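Local coordinates for group 1 truncated hemoglobin (Tetrahymena pyriformis, PDB 3AQ9), which binds one heme in a compact 2/2 globin fold and probably carries oxygen, with bound-oxygen stability and nitric oxide detoxification tied to its distal pocket, at residues A[8-13]-A[101-106]; A[15-20]-A[53-58]; A[26-31]-A[36-41]. The protein carries 1 engineered substitution. All coordinates share one frame; numbering follows the deposited sequence.

Interaction 1 (A[8-13]-A[101-106]); sequences YEKLGG and DAVINE
Val103 reaches from helix 101-112 of the 2/2 globin fold to the short N-terminal helix 7-11, where it meets Leu11 and Lys10. The close part of the contact is a single methyl pair: CD2 of Leu11 lies 3.6 Å from CG1 of Val103, the two side chains meeting at a slant. That methyl of Val103 faces the short helix because CG1 stands anti to the backbone N (chi1 169°), while CG2 branches off beside it. Both methyls also come near the first side-chain carbon of Lys10, whose CB sits 4.0 Å from CG1. On its inner side Leu11 also touches Leu94 of helix 80-96 and Met17 of helix 13-28.

The other side faces solvent. Beyond CG the lysine runs out extended; only its root packs on the valine within this contact, and the ammonium lies well beyond it. NZ of Lys10 stays 6.5 Å from OE2 of Glu106, too far for a salt bridge, and any attraction between them would probably be diffuse. The 152 Å² buried in total fits such a small surface contact. Directly after Leu11 the short helix stops in a Schellman motif at Gly12, whose phi of 117° suits glycine; its last turn is closed by N of Gly13, which bonds to O of Tyr8 at 2.9 Å.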
loop_
_atom_site.group_PDB
_atom_site.type_symbol
_atom_site.label_atom_id
_atom_site.label_comp_id
_atom_site.label_asym_id
_atom_site.label_seq_id
_atom_site.Cartn_x
_atom_site.Cartn_y
_atom_site.Cartn_z
ATOM N N TYR A 8 -6.736 10.802 2.589
ATOM C CA TYR A 8 -6.292 11.155 1.244
ATOM C C TYR A 8 -6.047 12.654 1.042
ATOM O O TYR A 8 -4.963 13.018 0.524
ATOM C CB TYR A 8 -7.343 10.690 0.253
ATOM C CG TYR A 8 -7.103 11.098 -1.209
ATOM C CD1 TYR A 8 -6.223 10.256 -1.937
ATOM C CD2 TYR A 8 -7.907 12.082 -1.860
ATOM C CE1 TYR A 8 -6.027 10.520 -3.254
ATOM C CE2 TYR A 8 -7.701 12.327 -3.265
ATOM C CZ TYR A 8 -6.758 11.375 -3.868
ATOM O OH TYR A 8 -6.402 11.360 -5.196
ATOM N N GLU A 9 -6.983 13.520 1.468
ATOM C CA GLU A 9 -6.712 14.965 1.277
ATOM C C GLU A 9 -5.522 15.401 2.200
ATOM O O GLU A 9 -4.670 16.254 1.806
ATOM C CB GLU A 9 -7.961 15.709 1.649
ATOM C CG GLU A 9 -9.023 15.554 0.659
ATOM C CD GLU A 9 -10.353 16.231 1.114
ATOM O OE1 GLU A 9 -10.869 16.009 2.215
ATOM O OE2 GLU A 9 -10.839 17.070 0.372
ATOM N N LYS A 10 -5.486 14.820 3.418
ATOM C CA LYS A 10 -4.471 15.221 4.363
ATOM C C LYS A 10 -3.073 14.847 3.825
ATOM O O LYS A 10 -2.102 15.562 4.125
ATOM C CB LYS A 10 -4.736 14.574 5.716
ATOM C CG LYS A 10 -5.844 15.285 6.515
ATOM C CD LYS A 10 -6.337 14.344 7.651
ATOM C CE LYS A 10 -7.309 15.050 8.675
ATOM N NZ LYS A 10 -7.387 13.956 9.697
ATOM N N LEU A 11 -2.985 13.755 3.076
ATOM C CA LEU A 11 -1.683 13.306 2.446
ATOM C C LEU A 11 -1.220 14.201 1.337
ATOM O O LEU A 11 -0.050 14.101 0.927
ATOM C CB LEU A 11 -1.839 11.836 1.819
ATOM C CG LEU A 11 -1.965 10.928 2.882
ATOM C CD1 LEU A 11 -2.265 9.544 2.323
ATOM C CD2 LEU A 11 -0.661 11.007 3.759
ATOM N N GLY A 12 -2.125 14.956 0.737
ATOM C CA GLY A 12 -1.842 15.790 -0.447
ATOM C C GLY A 12 -2.628 15.386 -1.681
ATOM O O GLY A 12 -2.355 15.889 -2.773
ATOM N N GLY A 13 -3.613 14.483 -1.531
ATOM C CA GLY A 13 -4.460 14.232 -2.679
ATOM C C GLY A 13 -3.809 13.403 -3.820
ATOM O O GLY A 13 -2.847 12.647 -3.587
ATOM N N ASP A 101 3.565 12.431 11.432
ATOM C CA ASP A 101 3.332 11.123 12.070
ATOM C C ASP A 101 1.833 10.851 12.308
ATOM O O ASP A 101 1.365 9.708 12.120
ATOM C CB ASP A 101 4.083 10.979 13.373
ATOM C CG ASP A 101 5.602 10.999 13.199
ATOM O OD1 ASP A 101 6.143 10.599 12.136
ATOM O OD2 ASP A 101 6.252 11.445 14.164
ATOM N N ALA A 102 1.087 11.908 12.658
ATOM C CA ALA A 102 -0.346 11.683 13.030
ATOM C C ALA A 102 -1.126 11.169 11.836
ATOM O O ALA A 102 -1.932 10.211 11.968
ATOM C CB ALA A 102 -1.020 12.927 13.610
ATOM N N VAL A 103 -0.857 11.738 10.640
ATOM C CA VAL A 103 -1.573 11.321 9.446
ATOM C C VAL A 103 -1.076 9.953 8.980
ATOM O O VAL A 103 -1.865 9.083 8.545
ATOM C CB VAL A 103 -1.462 12.434 8.328
ATOM C CG1 VAL A 103 -1.994 11.871 6.970
ATOM C CG2 VAL A 103 -2.262 13.673 8.883
ATOM N N ILE A 104 0.232 9.710 9.102
ATOM C CA ILE A 104 0.717 8.401 8.734
ATOM C C ILE A 104 0.014 7.360 9.603
ATOM O O ILE A 104 -0.376 6.287 9.127
ATOM C CB ILE A 104 2.225 8.276 8.941
ATOM C CG1 ILE A 104 2.947 9.229 7.898
ATOM C CG2 ILE A 104 2.678 6.813 8.691
ATOM C CD1 ILE A 104 4.394 9.342 8.266
ATOM N N ASN A 105 -0.167 7.677 10.872
ATOM C CA ASN A 105 -0.796 6.644 11.761
ATOM C C ASN A 105 -2.253 6.401 11.389
ATOM O O ASN A 105 -2.721 5.257 11.443
ATOM C CB ASN A 105 -0.704 7.108 13.223
ATOM C CG ASN A 105 0.755 7.072 13.747
ATOM O OD1 ASN A 105 1.641 6.355 13.162
ATOM N ND2 ASN A 105 1.030 7.836 14.854
ATOM N N GLU A 106 -2.972 7.475 11.026
ATOM C CA GLU A 106 -4.371 7.308 10.584
ATOM C C GLU A 106 -4.418 6.391 9.349
ATOM O O GLU A 106 -5.255 5.499 9.246
ATOM C CB GLU A 106 -5.042 8.656 10.271
ATOM C CG GLU A 106 -5.490 9.475 11.534
ATOM C CD GLU A 106 -6.309 8.559 12.580
ATOM O OE1 GLU A 106 -5.746 8.379 13.724
ATOM O OE2 GLU A 106 -7.468 7.993 12.329
#

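Interaction 2 (A[15-20]-A[53-58]); sequences NAMKAA and FLTMLL. With HEM (protoporphyrin IX containing Fe), chain C.
Met17 lays its side chain against Leu54 and Thr55, and this van der Waals contact joins helix 13-28 to helix 43-57. SD of Met17 sits 4.0 Å from CB of Leu54, the two side chains crossing at about a right angle. One bond nearer the backbone, CG of Met17 lies 3.5 Å from OG1 of Thr55 without a hydrogen bond. That hydroxyl has its polar partner one turn earlier in its own helix, the carbonyl O of Thr51. Met17 presents both atoms because CG stands anti to the backbone N (chi1 -173°) and the chain then bends at chi2 (70°), folding the thioether toward the other helix. Met17 is also packed against Tyr8 and Leu11 of helix 7-11, and Thr55 touches the same tyrosine.

Further out, helix 43-57 turns its neighbouring residues to the heme, whose iron binds water 1 at 2.2 Å. CD2 of Leu54 is 3.9 Å from the vinyl carbon CBC, so one leucine touches the methionine through CB and the cofactor through a methyl. Phe53 approaches the same vinyl with CE2, 3.7 Å from CAC, and has CBC in the plane of its ring at the edge; its CB lies 3.7 Å from the heme methyl CMD. Tyr64 meets this ring edge-to-face. Cutting Phe53 back to an alanine is likely to open a gap beside the vinyl and to leave Tyr64 without its aromatic partner. The arrangement is that of the B and E helices of a truncated hemoglobin, packed on each other behind Leu54, which with Phe53 lines the heme pocket.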
loop_
_atom_site.group_PDB
_atom_site.type_symbol
_atom_site.label_atom_id
_atom_site.label_comp_id
_atom_site.label_asym_id
_atom_site.label_seq_id
_atom_site.Cartn_x
_atom_site.Cartn_y
_atom_site.Cartn_z
ATOM N N ASN A 15 -1.873 14.083 -6.450
ATOM C CA ASN A 15 -0.438 14.178 -6.837
ATOM C C ASN A 15 0.420 13.527 -5.790
ATOM O O ASN A 15 1.485 12.959 -6.115
ATOM C CB ASN A 15 -0.063 15.595 -6.935
ATOM C CG ASN A 15 -0.748 16.300 -8.130
ATOM O OD1 ASN A 15 -1.425 15.634 -8.917
ATOM N ND2 ASN A 15 -0.698 17.597 -8.159
ATOM N N ALA A 16 -0.047 13.542 -4.517
ATOM C CA ALA A 16 0.752 12.863 -3.458
ATOM C C ALA A 16 0.619 11.342 -3.599
ATOM O O ALA A 16 1.625 10.649 -3.436
ATOM C CB ALA A 16 0.248 13.254 -2.018
ATOM N N MET A 17 -0.546 10.817 -3.912
ATOM C CA MET A 17 -0.701 9.386 -4.020
ATOM C C MET A 17 0.142 8.891 -5.233
ATOM O O MET A 17 0.724 7.776 -5.153
ATOM C CB MET A 17 -2.154 8.984 -4.243
ATOM C CG MET A 17 -2.210 7.518 -4.169
ATOM S SD MET A 17 -1.922 6.807 -2.430
ATOM C CE MET A 17 -2.726 8.373 -1.580
ATOM N N LYS A 18 0.090 9.604 -6.327
ATOM C CA LYS A 18 0.851 9.202 -7.516
ATOM C C LYS A 18 2.338 9.165 -7.276
ATOM O O LYS A 18 3.073 8.413 -7.965
ATOM C CB LYS A 18 0.523 10.100 -8.726
ATOM C CG LYS A 18 -0.933 9.705 -9.169
ATOM C CD LYS A 18 -1.114 10.519 -10.464
ATOM C CE LYS A 18 -2.451 10.063 -11.035
ATOM N NZ LYS A 18 -2.546 10.780 -12.325
ATOM N N ALA A 19 2.843 10.049 -6.409
ATOM C CA ALA A 19 4.281 10.015 -6.020
ATOM C C ALA A 19 4.525 8.910 -4.938
ATOM O O ALA A 19 5.546 8.225 -4.961
ATOM C CB ALA A 19 4.711 11.398 -5.497
ATOM N N ALA A 20 3.581 8.683 -4.043
ATOM C CA ALA A 20 3.830 7.753 -2.931
ATOM C C ALA A 20 3.923 6.289 -3.412
ATOM O O ALA A 20 4.780 5.539 -2.956
ATOM C CB ALA A 20 2.659 7.888 -1.953
ATOM N N PHE A 53 -6.444 1.443 -5.336
ATOM C CA PHE A 53 -6.911 0.809 -4.089
ATOM C C PHE A 53 -6.671 1.709 -2.856
ATOM O O PHE A 53 -7.578 1.974 -2.064
ATOM C CB PHE A 53 -6.175 -0.529 -3.828
ATOM C CG PHE A 53 -6.780 -1.277 -2.688
ATOM C CD1 PHE A 53 -8.041 -1.802 -2.844
ATOM C CD2 PHE A 53 -6.038 -1.520 -1.492
ATOM C CE1 PHE A 53 -8.656 -2.579 -1.789
ATOM C CE2 PHE A 53 -6.630 -2.243 -0.453
ATOM C CZ PHE A 53 -7.943 -2.801 -0.590
ATOM N N LEU A 54 -5.444 2.226 -2.707
ATOM C CA LEU A 54 -5.174 3.083 -1.570
ATOM C C LEU A 54 -5.927 4.396 -1.676
ATOM O O LEU A 54 -6.330 4.930 -0.642
ATOM C CB LEU A 54 -3.664 3.356 -1.391
ATOM C CG LEU A 54 -2.864 2.070 -1.101
ATOM C CD1 LEU A 54 -1.291 2.551 -1.123
ATOM C CD2 LEU A 54 -3.279 1.389 0.220
ATOM N N THR A 55 -6.142 4.942 -2.876
ATOM C CA THR A 55 -6.931 6.177 -3.010
ATOM C C THR A 55 -8.308 5.906 -2.476
ATOM O O THR A 55 -8.868 6.714 -1.772
ATOM C CB THR A 55 -7.016 6.536 -4.479
ATOM O OG1 THR A 55 -5.624 6.899 -4.886
ATOM C CG2 THR A 55 -7.869 7.784 -4.730
ATOM N N MET A 56 -8.871 4.768 -2.916
ATOM C CA MET A 56 -10.260 4.453 -2.418
ATOM C C MET A 56 -10.213 4.255 -0.881
ATOM O O MET A 56 -11.055 4.795 -0.123
ATOM C CB MET A 56 -10.675 3.123 -3.104
ATOM C CG MET A 56 -12.122 2.618 -2.602
ATOM S SD MET A 56 -11.879 1.586 -1.106
ATOM C CE MET A 56 -10.996 0.145 -1.868
ATOM N N LEU A 57 -9.253 3.521 -0.370
ATOM C CA LEU A 57 -9.313 3.125 1.054
ATOM C C LEU A 57 -9.167 4.374 1.957
ATOM O O LEU A 57 -9.738 4.428 3.075
ATOM C CB LEU A 57 -8.115 2.194 1.350
ATOM C CG LEU A 57 -8.189 1.019 2.208
ATOM C CD1 LEU A 57 -9.584 0.174 1.894
ATOM C CD2 LEU A 57 -7.030 0.154 2.035
ATOM N N LEU A 58 -8.352 5.359 1.459
ATOM C CA LEU A 58 -8.069 6.500 2.266
ATOM C C LEU A 58 -8.993 7.666 2.012
ATOM O O LEU A 58 -8.759 8.783 2.507
ATOM C CB LEU A 58 -6.560 6.909 2.055
ATOM C CG LEU A 58 -5.596 5.750 2.481
ATOM C CD1 LEU A 58 -4.112 6.267 2.151
ATOM C CD2 LEU A 58 -5.794 5.376 3.948
HETATM C CHA HEM C . -1.605 -7.765 -5.583
HETATM C CHB HEM C . 2.300 -8.832 -2.802
HETATM C CHC HEM C . 0.251 -6.563 0.926
HETATM C CHD HEM C . -2.746 -4.367 -2.276
HETATM C C1A HEM C . -0.383 -8.245 -5.143
HETATM C C2A HEM C . 0.539 -9.094 -5.914
HETATM C C3A HEM C . 1.595 -9.335 -5.167
HETATM C C4A HEM C . 1.408 -8.732 -3.867
HETATM C CMA HEM C . 2.879 -10.131 -5.461
HETATM C CAA HEM C . 0.313 -9.448 -7.438
HETATM C CBA HEM C . 0.279 -10.861 -8.059
HETATM C CGA HEM C . 0.472 -10.383 -9.625
HETATM O O1A HEM C . -0.545 -9.889 -10.235
HETATM O O2A HEM C . 1.625 -10.082 -10.123
HETATM C C1B HEM C . 1.986 -8.344 -1.501
HETATM C C2B HEM C . 2.808 -8.708 -0.359
HETATM C C3B HEM C . 2.177 -8.159 0.692
HETATM C C4B HEM C . 1.062 -7.429 0.146
HETATM C CMB HEM C . 4.067 -9.572 -0.321
HETATM C CAB HEM C . 2.623 -8.306 2.152
HETATM C CBB HEM C . 1.614 -8.585 2.963
HETATM C C1C HEM C . -0.702 -5.703 0.356
HETATM C C2C HEM C . -1.362 -4.630 1.059
HETATM C C3C HEM C . -2.152 -4.041 0.139
HETATM C C4C HEM C . -2.014 -4.700 -1.125
HETATM C CMC HEM C . -1.099 -4.267 2.579
HETATM C CAC HEM C . -3.075 -2.774 0.284
HETATM C CBC HEM C . -3.419 -2.314 1.486
HETATM C C1D HEM C . -2.694 -5.138 -3.444
HETATM C C2D HEM C . -3.490 -4.807 -4.597
HETATM C C3D HEM C . -3.157 -5.835 -5.557
HETATM C C4D HEM C . -2.204 -6.668 -4.898
HETATM C CMD HEM C . -4.505 -3.678 -4.833
HETATM C CAD HEM C . -3.696 -5.952 -6.957
HETATM C CBD HEM C . -4.957 -6.698 -7.068
HETATM C CGD HEM C . -5.450 -6.609 -8.531
HETATM O O1D HEM C . -6.624 -6.867 -8.781
HETATM O O2D HEM C . -4.554 -6.556 -9.477
HETATM N NA HEM C . 0.212 -8.076 -3.902
HETATM N NB HEM C . 0.841 -7.557 -1.277
HETATM N NC HEM C . -1.112 -5.741 -0.945
HETATM N ND HEM C . -1.833 -6.256 -3.610
HETATM FE FE HEM C . -0.483 -6.942 -2.429
HETATM O O HOH W 1 0.834 -5.281 -3.031
#

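Interaction 3 (A[26-31]-A[36-41]); sequences KKVLAD and HFFKNT. With HEM (protoporphyrin IX containing Fe), chain C.
Phe38 meets Leu29 and Val28 with the root and one flank of its side chain and the heme with the rest. Its CB is 3.7 Å from CD2 of Leu29, which comes across it at about a right angle; CG is 4.1 Å from the same CD2. With CG anti to its own carbonyl carbon (chi1 -61°), the ring projects between the end of helix 13-28 and the porphyrin. Along the helix-facing flank, CD1 and then CE1 run past Val28, and CE1 makes the closer approach, 3.5 Å from CG1 of the valine. The other flank belongs to the cofactor: the methyl CMA lies over one face of the ring, 3.9 Å from CD2. Further out, CE2 stands 3.6 Å from the pyrrole carbon C4A. The tip goes deepest, with CZ 3.3 Å from the meso carbon CHB, and the iron-bound water 1 lies in the ring plane off the edge. Tyr25 adds an edge-to-face contact that would be expected to limit the ring's tilt.

Two further residues of 36-41 reach the same rim of the heme. Phe37 sets CD1 3.6 Å from the methyl CMB, and its ring meets His82 edge-to-face. Thr41, closing a type I turn that starts at Phe38, donates OG1 to the propionate oxygen O2A over 2.7 Å. An aromatic side chain packed on the porphyrin, between the short 3-10 segment after helix B and helix E, is consistent with the CD-corner phenylalanine of globins, placed here at the distal heme pocket.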
loop_
_atom_site.group_PDB
_atom_site.type_symbol
_atom_site.label_atom_id
_atom_site.label_comp_id
_atom_site.label_asym_id
_atom_site.label_seq_id
_atom_site.Cartn_x
_atom_site.Cartn_y
_atom_site.Cartn_z
ATOM N N LYS A 26 9.759 1.481 -4.795
ATOM C CA LYS A 26 11.217 1.500 -4.784
ATOM C C LYS A 26 11.716 0.904 -3.456
ATOM O O LYS A 26 12.734 0.181 -3.439
ATOM C CB LYS A 26 11.730 2.970 -4.935
ATOM C CG LYS A 26 13.207 3.169 -4.851
ATOM C CD LYS A 26 13.464 4.662 -4.871
ATOM C CE LYS A 26 14.874 5.208 -5.022
ATOM N NZ LYS A 26 15.700 4.518 -4.071
ATOM N N LYS A 27 11.031 1.191 -2.349
ATOM C CA LYS A 27 11.536 0.654 -1.071
ATOM C C LYS A 27 11.191 -0.817 -0.998
ATOM O O LYS A 27 12.025 -1.618 -0.577
ATOM C CB LYS A 27 10.810 1.374 0.092
ATOM C CG LYS A 27 11.373 2.850 0.132
ATOM C CD LYS A 27 10.660 3.511 1.396
ATOM C CE LYS A 27 11.031 5.048 1.437
ATOM N NZ LYS A 27 12.456 5.278 1.690
ATOM N N VAL A 28 9.956 -1.174 -1.375
ATOM C CA VAL A 28 9.569 -2.632 -1.270
ATOM C C VAL A 28 10.493 -3.499 -2.141
ATOM O O VAL A 28 10.914 -4.589 -1.697
ATOM C CB VAL A 28 8.087 -2.776 -1.727
ATOM C CG1 VAL A 28 7.702 -4.229 -2.063
ATOM C CG2 VAL A 28 7.119 -2.215 -0.646
ATOM N N LEU A 29 10.840 -3.022 -3.344
ATOM C CA LEU A 29 11.655 -3.832 -4.238
ATOM C C LEU A 29 13.113 -3.880 -3.825
ATOM O O LEU A 29 13.912 -4.582 -4.467
ATOM C CB LEU A 29 11.553 -3.260 -5.703
ATOM C CG LEU A 29 10.110 -3.424 -6.258
ATOM C CD1 LEU A 29 9.901 -2.680 -7.690
ATOM C CD2 LEU A 29 9.642 -4.942 -6.436
ATOM N N ALA A 30 13.473 -3.166 -2.753
ATOM C CA ALA A 30 14.825 -3.226 -2.169
ATOM C C ALA A 30 14.800 -3.934 -0.797
ATOM O O ALA A 30 15.836 -4.046 -0.104
ATOM C CB ALA A 30 15.434 -1.839 -2.035
ATOM N N ASP A 31 13.610 -4.395 -0.383
ATOM C CA ASP A 31 13.448 -4.937 0.962
ATOM C C ASP A 31 13.495 -6.472 0.886
ATOM O O ASP A 31 12.693 -7.077 0.202
ATOM C CB ASP A 31 12.063 -4.494 1.531
ATOM C CG ASP A 31 11.913 -4.817 3.020
ATOM O OD1 ASP A 31 12.348 -5.937 3.458
ATOM O OD2 ASP A 31 11.327 -4.051 3.786
ATOM N N HIS A 36 10.956 -10.180 -3.436
ATOM C CA HIS A 36 10.858 -11.293 -4.418
ATOM C C HIS A 36 9.416 -11.659 -4.810
ATOM O O HIS A 36 9.244 -12.329 -5.804
ATOM C CB HIS A 36 11.478 -12.551 -3.785
ATOM C CG HIS A 36 11.085 -12.730 -2.347
ATOM N ND1 HIS A 36 11.687 -12.037 -1.307
ATOM C CD2 HIS A 36 10.142 -13.551 -1.773
ATOM C CE1 HIS A 36 11.212 -12.515 -0.159
ATOM N NE2 HIS A 36 10.238 -13.391 -0.406
ATOM N N PHE A 37 8.392 -11.303 -3.994
ATOM C CA PHE A 37 7.023 -11.623 -4.332
ATOM C C PHE A 37 6.597 -10.975 -5.654
ATOM O O PHE A 37 5.692 -11.470 -6.321
ATOM C CB PHE A 37 6.045 -11.197 -3.226
ATOM C CG PHE A 37 6.152 -12.094 -2.035
ATOM C CD1 PHE A 37 6.906 -11.692 -0.946
ATOM C CD2 PHE A 37 5.498 -13.321 -2.025
ATOM C CE1 PHE A 37 7.088 -12.534 0.188
ATOM C CE2 PHE A 37 5.641 -14.160 -0.909
ATOM C CZ PHE A 37 6.470 -13.761 0.170
ATOM N N PHE A 38 7.301 -9.900 -6.016
ATOM C CA PHE A 38 6.974 -9.162 -7.220
ATOM C C PHE A 38 7.793 -9.523 -8.416
ATOM O O PHE A 38 7.768 -8.779 -9.442
ATOM C CB PHE A 38 7.166 -7.679 -6.894
ATOM C CG PHE A 38 6.273 -7.230 -5.799
ATOM C CD1 PHE A 38 6.721 -7.196 -4.436
ATOM C CD2 PHE A 38 4.932 -6.921 -6.088
ATOM C CE1 PHE A 38 5.815 -6.925 -3.371
ATOM C CE2 PHE A 38 4.031 -6.529 -5.013
ATOM C CZ PHE A 38 4.468 -6.532 -3.665
ATOM N N LYS A 39 8.536 -10.630 -8.352
ATOM C CA LYS A 39 9.464 -10.952 -9.444
ATOM C C LYS A 39 8.759 -11.047 -10.804
ATOM O O LYS A 39 9.326 -10.674 -11.870
ATOM C CB LYS A 39 10.204 -12.290 -9.088
ATOM C CG LYS A 39 10.956 -12.868 -10.303
ATOM C CD LYS A 39 11.223 -14.368 -10.135
ATOM C CE LYS A 39 12.030 -14.907 -11.385
ATOM N NZ LYS A 39 11.933 -16.388 -11.316
ATOM N N ASN A 40 7.568 -11.628 -10.836
ATOM C CA ASN A 40 6.851 -11.799 -12.140
ATOM C C ASN A 40 5.700 -10.817 -12.324
ATOM O O ASN A 40 4.889 -10.991 -13.212
ATOM C CB ASN A 40 6.230 -13.169 -12.208
ATOM C CG ASN A 40 7.263 -14.242 -12.294
ATOM O OD1 ASN A 40 8.248 -14.095 -12.996
ATOM N ND2 ASN A 40 7.077 -15.297 -11.532
ATOM N N THR A 41 5.708 -9.736 -11.558
ATOM C CA THR A 41 4.635 -8.772 -11.569
ATOM C C THR A 41 4.879 -7.635 -12.534
ATOM O O THR A 41 5.995 -7.099 -12.686
ATOM C CB THR A 41 4.407 -8.197 -10.124
ATOM O OG1 THR A 41 3.993 -9.281 -9.240
ATOM C CG2 THR A 41 3.258 -7.195 -10.111
HETATM C CHA HEM C . -1.605 -7.765 -5.583
HETATM C CHB HEM C . 2.300 -8.832 -2.802
HETATM C CHC HEM C . 0.251 -6.563 0.926
HETATM C CHD HEM C . -2.746 -4.367 -2.276
HETATM C C1A HEM C . -0.383 -8.245 -5.143
HETATM C C2A HEM C . 0.539 -9.094 -5.914
HETATM C C3A HEM C . 1.595 -9.335 -5.167
HETATM C C4A HEM C . 1.408 -8.732 -3.867
HETATM C CMA HEM C . 2.879 -10.131 -5.461
HETATM C CAA HEM C . 0.313 -9.448 -7.438
HETATM C CBA HEM C . 0.279 -10.861 -8.059
HETATM C CGA HEM C . 0.472 -10.383 -9.625
HETATM O O1A HEM C . -0.545 -9.889 -10.235
HETATM O O2A HEM C . 1.625 -10.082 -10.123
HETATM C C1B HEM C . 1.986 -8.344 -1.501
HETATM C C2B HEM C . 2.808 -8.708 -0.359
HETATM C C3B HEM C . 2.177 -8.159 0.692
HETATM C C4B HEM C . 1.062 -7.429 0.146
HETATM C CMB HEM C . 4.067 -9.572 -0.321
HETATM C CAB HEM C . 2.623 -8.306 2.152
HETATM C CBB HEM C . 1.614 -8.585 2.963
HETATM C C1C HEM C . -0.702 -5.703 0.356
HETATM C C2C HEM C . -1.362 -4.630 1.059
HETATM C C3C HEM C . -2.152 -4.041 0.139
HETATM C C4C HEM C . -2.014 -4.700 -1.125
HETATM C CMC HEM C . -1.099 -4.267 2.579
HETATM C CAC HEM C . -3.075 -2.774 0.284
HETATM C CBC HEM C . -3.419 -2.314 1.486
HETATM C C1D HEM C . -2.694 -5.138 -3.444
HETATM C C2D HEM C . -3.490 -4.807 -4.597
HETATM C C3D HEM C . -3.157 -5.835 -5.557
HETATM C C4D HEM C . -2.204 -6.668 -4.898
HETATM C CMD HEM C . -4.505 -3.678 -4.833
HETATM C CAD HEM C . -3.696 -5.952 -6.957
HETATM C CBD HEM C . -4.957 -6.698 -7.068
HETATM C CGD HEM C . -5.450 -6.609 -8.531
HETATM O O1D HEM C . -6.624 -6.867 -8.781
HETATM O O2D HEM C . -4.554 -6.556 -9.477
HETATM N NA HEM C . 0.212 -8.076 -3.902
HETATM N NB HEM C . 0.841 -7.557 -1.277
HETATM N NC HEM C . -1.112 -5.741 -0.945
HETATM N ND HEM C . -1.833 -6.256 -3.610
HETATM FE FE HEM C . -0.483 -6.942 -2.429
HETATM O O HOH W 1 0.834 -5.281 -3.031
#

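From the N terminus the chain passes through 8-13, 15-20 and 26-31 before any contact closes. Interaction 3 closes first, a tight loop with four residues between its segments; interaction 2 then closes round it when helix 43-57 returns to helix 13-28, and interaction 1 encloses both when helix 101-112 meets helix 7-11. The three loops are thus nested and none cross. Interactions 1 and 2 adjoin, with N of Tyr8 2.9 Å from O of Leu58, a probable hydrogen bond. Interactions 2 and 3 have centres about 19 Å apart and do not touch, yet they share helix 13-28 and the heme, whereas interaction 1 lies away from the pocket.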